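Local structure of cysteine protease-like VirA (Shigella flexneri, 3EB8) at residues A[134-139]-A[342-347]; A[141-146]-A[236-241]. The protein is a secreted effector required for bacterial entry into epithelial cells and for intracellular and intercellular spread, although its assigned role as an alpha-tubulin-specific protease is disputed. One frame throughout, in Å; residues are numbered along the deposited sequence.

Interaction 1. Residues A[134-139]-A[342-347]; sequences DTDFNS and IPPESR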
# COMPACT_ATOMS: atom_id res chain seq x y z
N ASP A 134 -21.05 -12.10 -5.07
CA ASP A 134 -21.25 -11.84 -6.50
C ASP A 134 -21.00 -10.39 -6.86
O ASP A 134 -20.85 -10.06 -8.04
CB ASP A 134 -22.68 -12.19 -6.91
CG ASP A 134 -22.93 -13.67 -6.91
OD1 ASP A 134 -21.95 -14.42 -6.70
OD2 ASP A 134 -24.09 -14.08 -7.12
N THR A 135 -20.98 -9.52 -5.85
CA THR A 135 -20.86 -8.09 -6.09
C THR A 135 -19.41 -7.61 -6.01
O THR A 135 -19.13 -6.46 -6.34
CB THR A 135 -21.72 -7.29 -5.09
OG1 THR A 135 -21.46 -7.74 -3.76
CG2 THR A 135 -23.20 -7.44 -5.39
N ASP A 136 -18.50 -8.47 -5.56
CA ASP A 136 -17.10 -8.09 -5.42
C ASP A 136 -16.48 -7.56 -6.72
O ASP A 136 -16.61 -8.18 -7.77
CB ASP A 136 -16.27 -9.25 -4.89
CG ASP A 136 -16.66 -9.68 -3.49
OD1 ASP A 136 -17.48 -9.01 -2.83
OD2 ASP A 136 -16.11 -10.70 -3.03
N PHE A 137 -15.82 -6.40 -6.63
CA PHE A 137 -15.12 -5.80 -7.77
C PHE A 137 -16.06 -5.31 -8.87
O PHE A 137 -15.61 -4.99 -9.97
CB PHE A 137 -14.08 -6.77 -8.37
CG PHE A 137 -12.93 -7.05 -7.45
CD1 PHE A 137 -12.94 -8.17 -6.62
CD2 PHE A 137 -11.84 -6.18 -7.39
CE1 PHE A 137 -11.88 -8.42 -5.75
CE2 PHE A 137 -10.78 -6.43 -6.53
CZ PHE A 137 -10.80 -7.54 -5.70
N ASN A 138 -17.35 -5.23 -8.57
CA ASN A 138 -18.30 -4.69 -9.54
C ASN A 138 -17.90 -3.32 -10.08
O ASN A 138 -18.03 -3.05 -11.27
CB ASN A 138 -19.71 -4.62 -8.95
CG ASN A 138 -20.55 -5.83 -9.29
OD1 ASN A 138 -20.03 -6.87 -9.72
ND2 ASN A 138 -21.87 -5.72 -9.08
N SER A 139 -17.40 -2.44 -9.21
CA SER A 139 -17.15 -1.07 -9.63
C SER A 139 -15.72 -0.84 -10.13
O SER A 139 -15.34 0.31 -10.38
CB SER A 139 -17.47 -0.10 -8.50
OG SER A 139 -16.60 -0.30 -7.40
N ILE A 342 -8.90 -13.01 -6.09
CA ILE A 342 -8.52 -12.22 -4.91
C ILE A 342 -9.64 -12.12 -3.87
O ILE A 342 -10.19 -11.04 -3.68
CB ILE A 342 -8.13 -10.77 -5.31
CG1 ILE A 342 -7.39 -10.76 -6.66
CG2 ILE A 342 -7.30 -10.11 -4.19
CD1 ILE A 342 -7.19 -9.39 -7.24
N PRO A 343 -9.99 -13.25 -3.23
CA PRO A 343 -11.01 -13.29 -2.18
C PRO A 343 -10.50 -12.57 -0.95
O PRO A 343 -9.29 -12.53 -0.77
CB PRO A 343 -11.12 -14.80 -1.87
CG PRO A 343 -9.78 -15.35 -2.27
CD PRO A 343 -9.51 -14.61 -3.55
N PRO A 344 -11.40 -12.03 -0.10
CA PRO A 344 -11.05 -11.39 1.17
C PRO A 344 -9.98 -12.14 1.99
O PRO A 344 -9.03 -11.52 2.48
CB PRO A 344 -12.38 -11.37 1.93
CG PRO A 344 -13.40 -11.28 0.86
CD PRO A 344 -12.86 -12.00 -0.35
N GLU A 345 -10.14 -13.46 2.12
CA GLU A 345 -9.21 -14.29 2.87
C GLU A 345 -7.77 -14.20 2.38
O GLU A 345 -6.84 -14.43 3.15
CB GLU A 345 -9.67 -15.75 2.87
CG GLU A 345 -10.30 -16.19 1.56
CD GLU A 345 -11.14 -17.46 1.69
OE1 GLU A 345 -10.57 -18.54 1.97
OE2 GLU A 345 -12.38 -17.38 1.50
N SER A 346 -7.56 -13.90 1.11
CA SER A 346 -6.18 -13.79 0.62
C SER A 346 -5.64 -12.37 0.57
O SER A 346 -4.51 -12.15 0.12
CB SER A 346 -6.00 -14.50 -0.72
OG SER A 346 -7.21 -14.49 -1.46
N ARG A 347 -6.42 -11.40 1.03
CA ARG A 347 -5.93 -10.03 1.12
C ARG A 347 -5.50 -9.75 2.54
O ARG A 347 -6.21 -10.09 3.48
CB ARG A 347 -6.99 -9.00 0.73
CG ARG A 347 -7.64 -9.18 -0.60
CD ARG A 347 -8.79 -8.25 -0.71
NE ARG A 347 -9.83 -8.85 -1.52
CZ ARG A 347 -11.10 -8.47 -1.50
NH1 ARG A 347 -11.50 -7.47 -0.73
NH2 ARG A 347 -11.97 -9.10 -2.28
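Phe137 and Arg347 reach into the contact from opposite directions, and the ring and guanidinium planes stand 75° apart, ruling out a parallel stack. Phe137 CG stands beside its backbone N, anti to the carbonyl carbon (chi1 -67°), which sends the ring toward 342-347. Phe137 CE1 lies 3.5 Å from Arg347 NH2, an oblique approach to the ring, while Phe137 CZ sits over one face of the guanidinium. The ring also turns its edge to the backbone, CE1 lying 3.7 Å from Ile342 O. The arginine holds that carbonyl side-on, through NE at 3.1 Å and NH2 at 3.0 Å of Ile342 O. Both acceptor directions lie in the guanidinium plane, which fixes its rotation; NH2 meets the carbonyl in its plane, NE from above it. NH1 is spent on Leu240 O, outside the segments. Asp136 OD2, near the guanidinium edge, stays 4.5 Å from Arg347 NH2, beyond a salt bridge, and accepts from Lys133 N. Phe137 is third in a type II turn, Thr135 to Asn138, with phi +69°. This turn precedes helix 140-149 and packs Phe137 on helices 335-341 and 226-234; Ile342 rests on the latter and on strand 315-327, just before strand 348-356.

Interaction 2. Residues A[141-146]-A[236-241]; sequences WHDIYR and FWQSLH
Ile144 lays its CG1 over one face of the Phe236 ring, 3.9 Å from the centroid and 20° off the ring normal, a CH-pi contact displaced toward the rim. With CG1 anti to the backbone N (chi1 -170°), the branch runs on along the ring, and Ile144 CD1 comes to 3.6 Å of Phe236 CD1. The backbones are close here too, the CA atoms of Ile144 and Phe236 lying 5.3 Å apart. One residue back, Asp143 supplies the polar half of the contact. Its CB is 3.4 Å from Phe236 O, and Gln238 N donates to Asp143 OD2 at 3.0 Å with an angle of 160°, the donor standing well above the carboxylate plane.

Gln238 is the second residue of a type I beta turn from Trp237 to Leu240, closed by the bond from Leu240 N to Trp237 O. Through these contacts helix 140-149 packs on the loop between helices 226-234 and 245-265, and it is this loop that falls in the region assigned to tubulin binding in this EspG/VirA family protein.

Asp143 and Trp237 lie side by side and point the same way. The indole brings its edge to the carboxylate, with Trp237 CD1 3.1 Å from Asp143 OD2. The aliphatic part of Gln238 closes in as well, its CG 3.4 Å from the same OD2. Ser139, just before the helix, adds a hydrogen bond between its OG and this oxygen, not a helix cap. Farther along, Phe236 touches Asp147 and Ile148 of the helix and meets the ring of His277.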
# COMPACT_ATOMS: atom_id res chain seq x y z
N TRP A 141 -13.79 -1.14 -12.88
CA TRP A 141 -13.50 -0.34 -14.08
C TRP A 141 -13.73 1.16 -13.86
O TRP A 141 -12.91 1.98 -14.26
CB TRP A 141 -14.32 -0.78 -15.30
CG TRP A 141 -14.22 -2.23 -15.71
CD1 TRP A 141 -15.16 -2.94 -16.39
CD2 TRP A 141 -13.12 -3.12 -15.49
NE1 TRP A 141 -14.72 -4.23 -16.60
CE2 TRP A 141 -13.48 -4.37 -16.06
CE3 TRP A 141 -11.87 -3.00 -14.87
CZ2 TRP A 141 -12.63 -5.48 -16.01
CZ3 TRP A 141 -11.03 -4.11 -14.83
CH2 TRP A 141 -11.42 -5.33 -15.39
N HIS A 142 -14.86 1.52 -13.24
CA HIS A 142 -15.15 2.94 -12.99
C HIS A 142 -14.22 3.50 -11.93
O HIS A 142 -13.83 4.66 -11.99
CB HIS A 142 -16.61 3.14 -12.58
CG HIS A 142 -17.60 2.72 -13.62
ND1 HIS A 142 -17.69 1.42 -14.08
CD2 HIS A 142 -18.54 3.42 -14.30
CE1 HIS A 142 -18.64 1.34 -14.99
NE2 HIS A 142 -19.17 2.54 -15.15
N ASP A 143 -13.86 2.66 -10.96
CA ASP A 143 -12.89 3.03 -9.93
C ASP A 143 -11.53 3.42 -10.52
O ASP A 143 -10.99 4.48 -10.20
CB ASP A 143 -12.76 1.90 -8.90
CG ASP A 143 -14.02 1.71 -8.09
OD1 ASP A 143 -14.84 2.66 -8.06
OD2 ASP A 143 -14.22 0.62 -7.50
N ILE A 144 -10.96 2.61 -11.39
CA ILE A 144 -9.67 3.00 -11.99
C ILE A 144 -9.82 4.23 -12.90
O ILE A 144 -9.04 5.17 -12.82
CB ILE A 144 -8.93 1.82 -12.69
CG1 ILE A 144 -7.50 2.23 -13.05
CG2 ILE A 144 -9.71 1.36 -13.89
CD1 ILE A 144 -6.59 1.07 -13.47
N TYR A 145 -10.85 4.24 -13.73
CA TYR A 145 -11.12 5.39 -14.58
C TYR A 145 -11.13 6.70 -13.76
O TYR A 145 -10.34 7.61 -14.01
CB TYR A 145 -12.44 5.23 -15.33
CG TYR A 145 -12.74 6.40 -16.24
CD1 TYR A 145 -12.06 6.56 -17.43
CD2 TYR A 145 -13.66 7.37 -15.88
CE1 TYR A 145 -12.30 7.63 -18.25
CE2 TYR A 145 -13.92 8.45 -16.70
CZ TYR A 145 -13.24 8.58 -17.89
OH TYR A 145 -13.48 9.65 -18.73
N ARG A 146 -12.04 6.78 -12.79
CA ARG A 146 -12.15 7.99 -11.97
C ARG A 146 -10.79 8.39 -11.39
O ARG A 146 -10.39 9.55 -11.48
CB ARG A 146 -13.19 7.80 -10.87
CG ARG A 146 -14.57 7.51 -11.41
CD ARG A 146 -15.57 7.10 -10.32
NE ARG A 146 -16.53 6.14 -10.85
CZ ARG A 146 -17.79 6.01 -10.43
NH1 ARG A 146 -18.25 6.80 -9.47
NH2 ARG A 146 -18.58 5.10 -10.98
N PHE A 236 -7.37 -0.69 -7.63
CA PHE A 236 -8.17 0.53 -7.49
C PHE A 236 -9.59 0.27 -6.95
O PHE A 236 -10.31 1.22 -6.66
CB PHE A 236 -8.23 1.30 -8.82
CG PHE A 236 -6.91 1.89 -9.25
CD1 PHE A 236 -5.98 1.13 -9.95
CD2 PHE A 236 -6.60 3.22 -8.97
CE1 PHE A 236 -4.77 1.68 -10.34
CE2 PHE A 236 -5.38 3.77 -9.37
CZ PHE A 236 -4.47 3.00 -10.06
N TRP A 237 -10.01 -0.99 -6.84
CA TRP A 237 -11.38 -1.23 -6.36
C TRP A 237 -11.65 -0.50 -5.01
O TRP A 237 -10.89 -0.64 -4.05
CB TRP A 237 -11.72 -2.73 -6.28
CG TRP A 237 -13.17 -2.97 -5.91
CD1 TRP A 237 -14.27 -2.33 -6.43
CD2 TRP A 237 -13.68 -3.90 -4.96
NE1 TRP A 237 -15.41 -2.80 -5.85
CE2 TRP A 237 -15.08 -3.77 -4.94
CE3 TRP A 237 -13.08 -4.87 -4.13
CZ2 TRP A 237 -15.91 -4.55 -4.12
CZ3 TRP A 237 -13.91 -5.65 -3.31
CH2 TRP A 237 -15.31 -5.47 -3.31
N GLN A 238 -12.73 0.28 -4.96
CA GLN A 238 -12.96 1.17 -3.81
C GLN A 238 -13.13 0.45 -2.48
O GLN A 238 -12.83 1.00 -1.43
CB GLN A 238 -14.17 2.06 -4.08
CG GLN A 238 -15.44 1.30 -4.42
CD GLN A 238 -16.64 2.23 -4.64
OE1 GLN A 238 -17.07 2.46 -5.78
NE2 GLN A 238 -17.16 2.77 -3.54
N SER A 239 -13.63 -0.79 -2.51
CA SER A 239 -13.86 -1.58 -1.29
C SER A 239 -12.86 -2.73 -1.15
O SER A 239 -13.07 -3.66 -0.40
CB SER A 239 -15.28 -2.12 -1.25
OG SER A 239 -16.20 -1.07 -1.48
N LEU A 240 -11.76 -2.63 -1.88
CA LEU A 240 -10.70 -3.63 -1.80
C LEU A 240 -10.35 -4.07 -0.36
O LEU A 240 -10.08 -5.22 -0.12
CB LEU A 240 -9.45 -3.11 -2.50
CG LEU A 240 -8.31 -4.11 -2.65
CD1 LEU A 240 -8.68 -5.19 -3.63
CD2 LEU A 240 -7.06 -3.39 -3.11
N HIS A 241 -10.38 -3.13 0.58
CA HIS A 241 -9.89 -3.39 1.94
C HIS A 241 -10.93 -3.90 2.93
O HIS A 241 -10.58 -4.28 4.04
CB HIS A 241 -9.27 -2.12 2.55
CG HIS A 241 -10.23 -0.97 2.65
ND1 HIS A 241 -10.53 -0.16 1.57
CD2 HIS A 241 -10.97 -0.51 3.68
CE1 HIS A 241 -11.41 0.76 1.94
NE2 HIS A 241 -11.69 0.57 3.22

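Along the chain the segments come in the order 134-139, 141-146, 236-241, 342-347, so interaction 2 is enclosed in sequence by interaction 1. Their centres are about 12 Å apart, on the same side of the chain's centre. Segment 134-139 leads directly into helix 140-149, and the loop 236-241 bridges both contacts: its Leu240 carbonyl is the partner of Arg347 from interaction 1, and the rings of Phe137 and Trp237 meet with their planes at about 35°. The loop inside the region assigned to tubulin binding is thereby tied both to the start of helix 140-149 and to the approach to strand 348-356 of the mixed sheet.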